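GH59 galactosidase (Clostridium cellulolyticum, PDB 2V4V) is probably a cellulosomal glycoside hydrolase that cleaves plant cell-wall polysaccharides, its family 6 carbohydrate-binding module, the part described here, binding xylose. Local coordinates at residues G27-F32 with D88-T93. Sequence-based numbering, arbitrary orientation.
Sequences GEDVGF and DWQTYT. With NA (sodium ion), chain C; XYP (beta-D-xylopyranose), chain B.
Behind the xylose pocket of this family 6 carbohydrate-binding module, Asp29 on strand 28-31 meets Gln90 and Tyr92 of segment 88-93. Gln90 NE2 donates to Asp29 OD1 at 3.0 Å. The bond is nearly straight, 168° at the hydrogen. The oxygen lies in the amide plane of Gln90, but the nitrogen sits above the carboxylate plane of Asp29. The two side chains come from opposite directions. Gln90 is bent at chi2 (-68°), which carries its amide back beside Tyr92. There Tyr92 OH donates to Gln90 OE1 at 2.8 Å, approaching from above the carbonyl plane. The amide is thus held at both ends, which fixes its rotation. Tyr92 OH also lies 3.0 Å from Asp29 OD1, but the angle is too poor for a hydrogen bond. Asp29 OD2 is close to Glu21 OE2, so one of the two acids may be protonated.

On the Gln90 side, Asp88 OD2 accepts from Gln90 N at 2.9 Å and closes an Asx turn. This turn overlaps the type I beta turn from Asp88 to Thr91.

The same segments hold the sugar. Xylose C4 sits over the centre of the Trp89 ring, 3.8 Å above its plane, and the Phe32 ring faces the sugar from the other side. Phe32 N donates to xylose O4 at 3.0 Å. Glu21 and Asn121 add further hydrogen bonds. At the other end of the strand, Glu28 O binds sodium together with Glu8, Glu10 and Asn123. An aromatic sandwich around a sugar, set in loops at one end of a beta-sandwich, is typical of the family 6 binding cleft.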
loop_
_atom_site.group_PDB
_atom_site.type_symbol
_atom_site.label_atom_id
_atom_site.label_comp_id
_atom_site.label_asym_id
_atom_site.label_seq_id
_atom_site.Cartn_x
_atom_site.Cartn_y
_atom_site.Cartn_z
ATOM N N GLY A 27 -5.592 -12.533 9.735
ATOM C CA GLY A 27 -4.739 -11.429 10.138
ATOM C C GLY A 27 -5.545 -10.121 10.129
ATOM O O GLY A 27 -6.734 -10.120 10.470
ATOM N N GLU A 28 -4.882 -9.036 9.736
ATOM C CA GLU A 28 -5.430 -7.671 9.855
ATOM C C GLU A 28 -5.369 -6.945 8.537
ATOM O O GLU A 28 -4.531 -7.278 7.683
ATOM C CB GLU A 28 -4.629 -6.857 10.830
ATOM C CG GLU A 28 -4.338 -7.613 12.135
ATOM C CD GLU A 28 -3.682 -6.725 13.154
ATOM O OE1 GLU A 28 -2.617 -7.197 13.656
ATOM O OE2 GLU A 28 -4.217 -5.604 13.431
ATOM N N ASP A 29 -6.256 -5.961 8.380
ATOM C CA ASP A 29 -6.085 -4.991 7.296
ATOM C C ASP A 29 -5.950 -3.578 7.863
ATOM O O ASP A 29 -6.463 -3.276 8.959
ATOM C CB ASP A 29 -7.235 -5.052 6.260
ATOM C CG ASP A 29 -8.586 -4.714 6.879
ATOM O OD1 ASP A 29 -9.273 -5.676 7.343
ATOM O OD2 ASP A 29 -8.932 -3.472 6.901
ATOM N N VAL A 30 -5.281 -2.728 7.078
ATOM C CA VAL A 30 -5.302 -1.311 7.332
ATOM C C VAL A 30 -6.567 -0.808 6.668
ATOM O O VAL A 30 -6.755 -0.939 5.435
ATOM C CB VAL A 30 -4.058 -0.631 6.731
ATOM C CG1 VAL A 30 -4.268 0.826 6.568
ATOM C CG2 VAL A 30 -2.859 -0.909 7.640
ATOM N N GLY A 31 -7.450 -0.266 7.511
ATOM C CA GLY A 31 -8.705 0.309 7.020
ATOM C C GLY A 31 -8.895 1.758 7.479
ATOM O O GLY A 31 -7.976 2.402 7.972
ATOM N N PHE A 32 -10.129 2.232 7.315
ATOM C CA PHE A 32 -10.475 3.628 7.595
ATOM C C PHE A 32 -9.550 4.577 6.836
ATOM O O PHE A 32 -9.021 5.537 7.398
ATOM C CB PHE A 32 -10.458 3.873 9.100
ATOM C CG PHE A 32 -11.296 2.842 9.859
ATOM C CD1 PHE A 32 -12.645 3.120 10.234
ATOM C CD2 PHE A 32 -10.786 1.598 10.163
ATOM C CE1 PHE A 32 -13.411 2.184 10.879
ATOM C CE2 PHE A 32 -11.574 0.675 10.830
ATOM C CZ PHE A 32 -12.881 0.981 11.193
ATOM N N ASP A 88 -17.172 -5.113 -1.473
ATOM C CA ASP A 88 -17.289 -5.374 -0.046
ATOM C C ASP A 88 -15.986 -5.011 0.633
ATOM O O ASP A 88 -14.932 -5.241 0.061
ATOM C CB ASP A 88 -17.586 -6.854 0.177
ATOM C CG ASP A 88 -18.005 -7.149 1.611
ATOM O OD1 ASP A 88 -19.223 -7.028 1.882
ATOM O OD2 ASP A 88 -17.140 -7.489 2.440
ATOM N N TRP A 89 -16.061 -4.478 1.865
ATOM C CA TRP A 89 -14.837 -4.118 2.583
ATOM C C TRP A 89 -13.932 -5.287 2.925
ATOM O O TRP A 89 -12.772 -5.069 3.295
ATOM C CB TRP A 89 -15.161 -3.398 3.905
ATOM C CG TRP A 89 -15.715 -2.010 3.683
ATOM C CD1 TRP A 89 -16.950 -1.534 4.061
ATOM C CD2 TRP A 89 -15.057 -0.920 3.005
ATOM N NE1 TRP A 89 -17.106 -0.218 3.655
ATOM C CE2 TRP A 89 -15.961 0.185 3.003
ATOM C CE3 TRP A 89 -13.813 -0.775 2.374
ATOM C CZ2 TRP A 89 -15.631 1.425 2.423
ATOM C CZ3 TRP A 89 -13.473 0.486 1.819
ATOM C CH2 TRP A 89 -14.395 1.550 1.821
ATOM N N GLN A 90 -14.471 -6.504 2.850
ATOM C CA GLN A 90 -13.689 -7.696 3.217
ATOM C C GLN A 90 -13.648 -8.783 2.125
ATOM O O GLN A 90 -13.400 -9.946 2.426
ATOM C CB GLN A 90 -14.175 -8.260 4.572
ATOM C CG GLN A 90 -13.996 -7.294 5.753
ATOM C CD GLN A 90 -12.509 -7.053 6.098
ATOM O OE1 GLN A 90 -11.627 -7.854 5.729
ATOM N NE2 GLN A 90 -12.239 -5.966 6.815
ATOM N N THR A 91 -13.832 -8.366 0.855
ATOM C CA THR A 91 -13.590 -9.234 -0.291
ATOM C C THR A 91 -12.410 -8.634 -1.051
ATOM O O THR A 91 -12.519 -7.505 -1.541
ATOM C CB THR A 91 -14.813 -9.235 -1.190
ATOM O OG1 THR A 91 -15.915 -9.839 -0.482
ATOM C CG2 THR A 91 -14.521 -9.965 -2.514
ATOM N N TYR A 92 -11.289 -9.361 -1.031
ATOM C CA TYR A 92 -9.999 -8.829 -1.519
ATOM C C TYR A 92 -9.687 -9.276 -2.934
ATOM O O TYR A 92 -10.162 -10.311 -3.406
ATOM C CB TYR A 92 -8.839 -9.163 -0.573
ATOM C CG TYR A 92 -9.004 -8.519 0.784
ATOM C CD1 TYR A 92 -8.243 -7.414 1.149
ATOM C CD2 TYR A 92 -9.993 -8.986 1.693
ATOM C CE1 TYR A 92 -8.394 -6.800 2.376
ATOM C CE2 TYR A 92 -10.166 -8.378 2.947
ATOM C CZ TYR A 92 -9.379 -7.253 3.273
ATOM O OH TYR A 92 -9.504 -6.590 4.494
ATOM N N THR A 93 -8.845 -8.474 -3.567
ATOM C CA THR A 93 -8.290 -8.790 -4.875
ATOM C C THR A 93 -6.857 -8.239 -4.952
ATOM O O THR A 93 -6.370 -7.674 -3.966
ATOM C CB THR A 93 -9.156 -8.208 -5.972
ATOM O OG1 THR A 93 -8.824 -8.830 -7.231
ATOM C CG2 THR A 93 -9.042 -6.681 -6.021
HETATM NA NA NA C . -2.490 -8.047 6.781
HETATM O O1 XYP B . -16.947 0.625 8.597
HETATM C C1 XYP B . -15.611 0.792 8.150
HETATM C C2 XYP B . -15.098 -0.605 7.836
HETATM C C3 XYP B . -13.678 -0.526 7.305
HETATM C C4 XYP B . -13.585 0.511 6.189
HETATM C C5 XYP B . -14.241 1.830 6.620
HETATM O O2 XYP B . -15.027 -1.421 8.999
HETATM O O3 XYP B . -13.245 -1.794 6.838
HETATM O O4 XYP B . -12.244 0.783 5.853
HETATM O O5 XYP B . -15.570 1.586 7.025
HETATM O O HOH W 1 -2.212 -9.765 8.542
#